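Local coordinates for protein dihydrodipicolinate synthase (Rhodopseudomonas palustris, PDB 3DZ1) that probably condenses pyruvate with an aldehyde as a TIM-barrel member of the dihydrodipicolinate synthase (DapA) family, generally assigned to lysine biosynthesis, at residues T6-T18 against D214-V227. Sequence-based numbering, arbitrary orientation.
Sequences TPEAAGTFAIAPT and DGAMTGYCFPDMLV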
loop_
_atom_site.group_PDB
_atom_site.type_symbol
_atom_site.label_atom_id
_atom_site.label_comp_id
_atom_site.label_asym_id
_atom_site.label_seq_id
_atom_site.Cartn_x
_atom_site.Cartn_y
_atom_site.Cartn_z
ATOM N N THR A 6 -11.609 15.693 28.965
ATOM C CA THR A 6 -12.876 14.999 29.182
ATOM C C THR A 6 -13.644 14.866 27.873
ATOM O O THR A 6 -13.287 15.484 26.872
ATOM C CB THR A 6 -13.784 15.773 30.153
ATOM O OG1 THR A 6 -14.236 16.975 29.513
ATOM C CG2 THR A 6 -13.031 16.129 31.429
ATOM N N PRO A 7 -14.708 14.050 27.866
ATOM C CA PRO A 7 -15.519 13.859 26.658
ATOM C C PRO A 7 -16.280 15.135 26.302
ATOM O O PRO A 7 -16.848 15.250 25.213
ATOM C CB PRO A 7 -16.466 12.726 27.054
ATOM C CG PRO A 7 -15.647 11.945 28.048
ATOM C CD PRO A 7 -15.052 13.045 28.886
ATOM N N GLU A 8 -16.294 16.091 27.227
ATOM C CA GLU A 8 -16.987 17.351 26.989
ATOM C C GLU A 8 -16.104 18.404 26.336
ATOM O O GLU A 8 -16.550 19.527 26.106
ATOM C CB GLU A 8 -17.565 17.906 28.296
ATOM C CG GLU A 8 -18.712 17.076 28.892
ATOM C CD GLU A 8 -18.256 15.739 29.460
ATOM O OE1 GLU A 8 -17.331 15.738 30.299
ATOM O OE2 GLU A 8 -18.829 14.692 29.078
ATOM N N ALA A 9 -14.856 18.049 26.042
ATOM C CA ALA A 9 -13.939 18.983 25.397
ATOM C C ALA A 9 -14.585 19.478 24.103
ATOM O O ALA A 9 -15.181 18.697 23.359
ATOM C CB ALA A 9 -12.612 18.295 25.092
ATOM N N ALA A 10 -14.468 20.775 23.841
ATOM C CA ALA A 10 -15.061 21.358 22.644
ATOM C C ALA A 10 -14.313 22.620 22.236
ATOM O O ALA A 10 -13.308 22.981 22.843
ATOM C CB ALA A 10 -16.530 21.684 22.900
ATOM N N GLY A 11 -14.812 23.291 21.202
ATOM C CA GLY A 11 -14.166 24.510 20.761
ATOM C C GLY A 11 -13.062 24.283 19.749
ATOM O O GLY A 11 -13.156 23.406 18.895
ATOM N N THR A 12 -12.003 25.073 19.850
ATOM C CA THR A 12 -10.900 24.952 18.913
ATOM C C THR A 12 -9.585 24.589 19.590
ATOM O O THR A 12 -9.135 25.285 20.497
ATOM C CB THR A 12 -10.716 26.274 18.128
ATOM O OG1 THR A 12 -11.946 26.620 17.473
ATOM C CG2 THR A 12 -9.611 26.134 17.087
ATOM N N PHE A 13 -8.984 23.485 19.155
ATOM C CA PHE A 13 -7.691 23.053 19.675
ATOM C C PHE A 13 -6.679 23.290 18.562
ATOM O O PHE A 13 -6.822 22.756 17.466
ATOM C CB PHE A 13 -7.698 21.564 20.035
ATOM C CG PHE A 13 -8.203 21.275 21.421
ATOM C CD1 PHE A 13 -9.510 21.590 21.781
ATOM C CD2 PHE A 13 -7.371 20.680 22.365
ATOM C CE1 PHE A 13 -9.984 21.318 23.066
ATOM C CE2 PHE A 13 -7.833 20.401 23.656
ATOM C CZ PHE A 13 -9.142 20.721 24.006
ATOM N N ALA A 14 -5.654 24.085 18.833
ATOM C CA ALA A 14 -4.653 24.363 17.813
ATOM C C ALA A 14 -3.562 23.292 17.783
ATOM O O ALA A 14 -3.059 22.887 18.821
ATOM C CB ALA A 14 -4.033 25.737 18.060
ATOM N N ILE A 15 -3.212 22.820 16.591
ATOM C CA ILE A 15 -2.144 21.833 16.464
ATOM C C ILE A 15 -0.883 22.659 16.256
ATOM O O ILE A 15 -0.710 23.305 15.222
ATOM C CB ILE A 15 -2.346 20.904 15.259
ATOM C CG1 ILE A 15 -3.699 20.191 15.372
ATOM C CG2 ILE A 15 -1.212 19.875 15.212
ATOM C CD1 ILE A 15 -4.036 19.305 14.188
ATOM N N ALA A 16 -0.008 22.637 17.251
ATOM C CA ALA A 16 1.216 23.420 17.213
ATOM C C ALA A 16 2.413 22.816 16.505
ATOM O O ALA A 16 2.777 21.663 16.729
ATOM C CB ALA A 16 1.621 23.794 18.638
ATOM N N PRO A 17 3.040 23.595 15.617
ATOM C CA PRO A 17 4.215 23.079 14.920
ATOM C C PRO A 17 5.343 23.244 15.941
ATOM O O PRO A 17 5.163 23.931 16.947
ATOM C CB PRO A 17 4.366 24.044 13.751
ATOM C CG PRO A 17 3.905 25.340 14.342
ATOM C CD PRO A 17 2.659 24.920 15.096
ATOM N N THR A 18 6.481 22.601 15.717
ATOM C CA THR A 18 7.604 22.765 16.630
ATOM C C THR A 18 8.478 23.836 15.990
ATOM O O THR A 18 9.017 23.631 14.904
ATOM C CB THR A 18 8.399 21.452 16.794
ATOM O OG1 THR A 18 7.578 20.485 17.457
ATOM C CG2 THR A 18 9.662 21.681 17.618
ATOM N N ASP A 214 -17.894 18.592 17.984
ATOM C CA ASP A 214 -17.794 19.522 19.105
ATOM C C ASP A 214 -16.893 20.701 18.792
ATOM O O ASP A 214 -16.948 21.737 19.459
ATOM C CB ASP A 214 -17.260 18.804 20.347
ATOM C CG ASP A 214 -18.241 17.808 20.898
ATOM O OD1 ASP A 214 -19.364 18.224 21.255
ATOM O OD2 ASP A 214 -17.899 16.615 20.974
ATOM N N GLY A 215 -16.058 20.539 17.774
ATOM C CA GLY A 215 -15.155 21.605 17.409
ATOM C C GLY A 215 -14.083 21.146 16.449
ATOM O O GLY A 215 -14.250 20.153 15.729
ATOM N N ALA A 216 -12.968 21.864 16.449
ATOM C CA ALA A 216 -11.869 21.553 15.549
ATOM C C ALA A 216 -10.515 21.429 16.231
ATOM O O ALA A 216 -10.235 22.107 17.222
ATOM C CB ALA A 216 -11.782 22.632 14.471
HETATM N N MSE A 217 -9.688 20.537 15.700
HETATM C CA MSE A 217 -8.319 20.379 16.170
HETATM C C MSE A 217 -7.622 20.701 14.862
HETATM O O MSE A 217 -7.487 19.844 13.983
HETATM C CB MSE A 217 -8.005 18.953 16.608
HETATM C CG MSE A 217 -6.630 18.874 17.262
HETATM SE SE MSE A 217 -6.145 17.128 17.910
HETATM C CE MSE A 217 -7.354 17.040 19.402
ATOM N N THR A 218 -7.196 21.954 14.742
ATOM C CA THR A 218 -6.614 22.461 13.511
ATOM C C THR A 218 -5.181 22.972 13.514
ATOM O O THR A 218 -4.734 23.618 14.458
ATOM C CB THR A 218 -7.500 23.604 12.970
ATOM O OG1 THR A 218 -6.895 24.179 11.810
ATOM C CG2 THR A 218 -7.672 24.684 14.032
ATOM N N GLY A 219 -4.481 22.685 12.419
ATOM C CA GLY A 219 -3.120 23.149 12.237
ATOM C C GLY A 219 -3.144 24.350 11.297
ATOM O O GLY A 219 -2.099 24.883 10.925
ATOM N N TYR A 220 -4.348 24.777 10.915
ATOM C CA TYR A 220 -4.528 25.920 10.017
ATOM C C TYR A 220 -3.874 27.178 10.596
ATOM O O TYR A 220 -4.004 27.456 11.793
ATOM C CB TYR A 220 -6.025 26.158 9.784
ATOM C CG TYR A 220 -6.342 27.276 8.815
ATOM C CD1 TYR A 220 -5.750 27.324 7.550
ATOM C CD2 TYR A 220 -7.251 28.276 9.155
ATOM C CE1 TYR A 220 -6.057 28.346 6.649
ATOM C CE2 TYR A 220 -7.566 29.299 8.265
ATOM C CZ TYR A 220 -6.966 29.329 7.015
ATOM O OH TYR A 220 -7.285 30.342 6.139
ATOM N N CYS A 221 -3.182 27.936 9.741
ATOM C CA CYS A 221 -2.480 29.146 10.170
ATOM C C CYS A 221 -3.347 30.291 10.691
ATOM O O CYS A 221 -2.826 31.326 11.107
ATOM C CB CYS A 221 -1.550 29.653 9.053
ATOM S SG CYS A 221 -2.330 29.955 7.459
ATOM N N PHE A 222 -4.666 30.118 10.659
ATOM C CA PHE A 222 -5.574 31.124 11.197
ATOM C C PHE A 222 -6.525 30.439 12.168
ATOM O O PHE A 222 -7.741 30.425 11.972
ATOM C CB PHE A 222 -6.349 31.824 10.083
ATOM C CG PHE A 222 -5.555 32.886 9.381
ATOM C CD1 PHE A 222 -5.459 34.166 9.918
ATOM C CD2 PHE A 222 -4.866 32.596 8.206
ATOM C CE1 PHE A 222 -4.684 35.146 9.293
ATOM C CE2 PHE A 222 -4.091 33.568 7.574
ATOM C CZ PHE A 222 -3.999 34.845 8.119
ATOM N N PRO A 223 -5.973 29.847 13.238
ATOM C CA PRO A 223 -6.828 29.168 14.213
ATOM C C PRO A 223 -7.778 30.179 14.833
ATOM O O PRO A 223 -8.881 29.828 15.252
ATOM C CB PRO A 223 -5.825 28.598 15.213
ATOM C CG PRO A 223 -4.716 29.607 15.177
ATOM C CD PRO A 223 -4.574 29.883 13.700
ATOM N N ASP A 224 -7.341 31.437 14.878
ATOM C CA ASP A 224 -8.156 32.502 15.435
ATOM C C ASP A 224 -9.460 32.668 14.650
ATOM O O ASP A 224 -10.514 32.940 15.237
ATOM C CB ASP A 224 -7.354 33.823 15.489
ATOM C CG ASP A 224 -6.663 34.172 14.170
ATOM O OD1 ASP A 224 -6.115 33.269 13.505
ATOM O OD2 ASP A 224 -6.642 35.368 13.810
HETATM N N MSE A 225 -9.406 32.474 13.335
HETATM C CA MSE A 225 -10.608 32.606 12.523
HETATM C C MSE A 225 -11.485 31.356 12.577
HETATM O O MSE A 225 -12.702 31.449 12.445
HETATM C CB MSE A 225 -10.243 32.946 11.077
HETATM C CG MSE A 225 -9.594 34.319 10.922
HETATM SE SE MSE A 225 -10.691 35.797 11.586
HETATM C CE MSE A 225 -9.914 35.993 13.340
ATOM N N LEU A 226 -10.884 30.185 12.761
ATOM C CA LEU A 226 -11.691 28.977 12.859
ATOM C C LEU A 226 -12.423 28.987 14.205
ATOM O O LEU A 226 -13.470 28.350 14.356
ATOM C CB LEU A 226 -10.825 27.721 12.710
ATOM C CG LEU A 226 -10.171 27.541 11.334
ATOM C CD1 LEU A 226 -9.596 26.132 11.232
ATOM C CD2 LEU A 226 -11.197 27.766 10.224
ATOM N N VAL A 227 -11.878 29.721 15.177
ATOM C CA VAL A 227 -12.521 29.843 16.484
ATOM C C VAL A 227 -13.903 30.450 16.224
ATOM O O VAL A 227 -14.913 30.013 16.794
ATOM C CB VAL A 227 -11.723 30.789 17.435
ATOM C CG1 VAL A 227 -12.600 31.214 18.610
ATOM C CG2 VAL A 227 -10.476 30.085 17.959
HETATM O O HOH W 1 -18.834 15.961 23.552
HETATM O O HOH W 2 -14.329 27.834 19.102
#
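I15 and F13 meet the selenomethionine M217 on the barrel's inner face. M217 CG, anti to its backbone N (chi1 -172°), lies alongside I15 CG1 at 3.7 Å and reaches F13 CB at 4.0 Å; its side chain, bent at the methyl end, also touches L197 of adjoining strand 195-198 and M167 and K169 of strand 165-170. The far tip of I15, CD1, rests 3.5 Å from M217 O. On the outer face, T12 CG2 and T218 CG2 touch obliquely, and A14 and T12 face P223 and V227 of helix segment 223-227, which follows the N-cap F222 and runs nearly antiparallel (167°) to strand 11-15. With its hydroxyl beside the backbone N, T12 places OG1 3.4 Å from V227 CA. Strands 11-15 and 215-218 are the first and eighth strands of a TIM barrel, and this parallel pairing closes the eight-stranded sheet. The ladder alternates: F13 N donates to A216 O at 2.7 Å, almost straight at 176°, and F13 O receives T218 N; G11 O and I15 N extend it on either side. G215, which has no side chain, brings its CA 3.1 Å from G11 O in a CA-H...O contact. M217 is also a predicted pyruvate-binding residue, consistent with a place at the barrel's active-site end. At the C-terminal end of strand 215-218, T218 OG1 accepts from Y220 N in an ST turn. A water joins T12 OG1 to V227 O, between strand 11-15 and the helix. At the strands' N-terminal end, G11 N bonds D214 O at 3.2 Å from above the carbonyl plane. D214 OD2 has a salt bridge to R183 and a bond from I196 N, and at the rim a second water bridges this oxygen and P7 O.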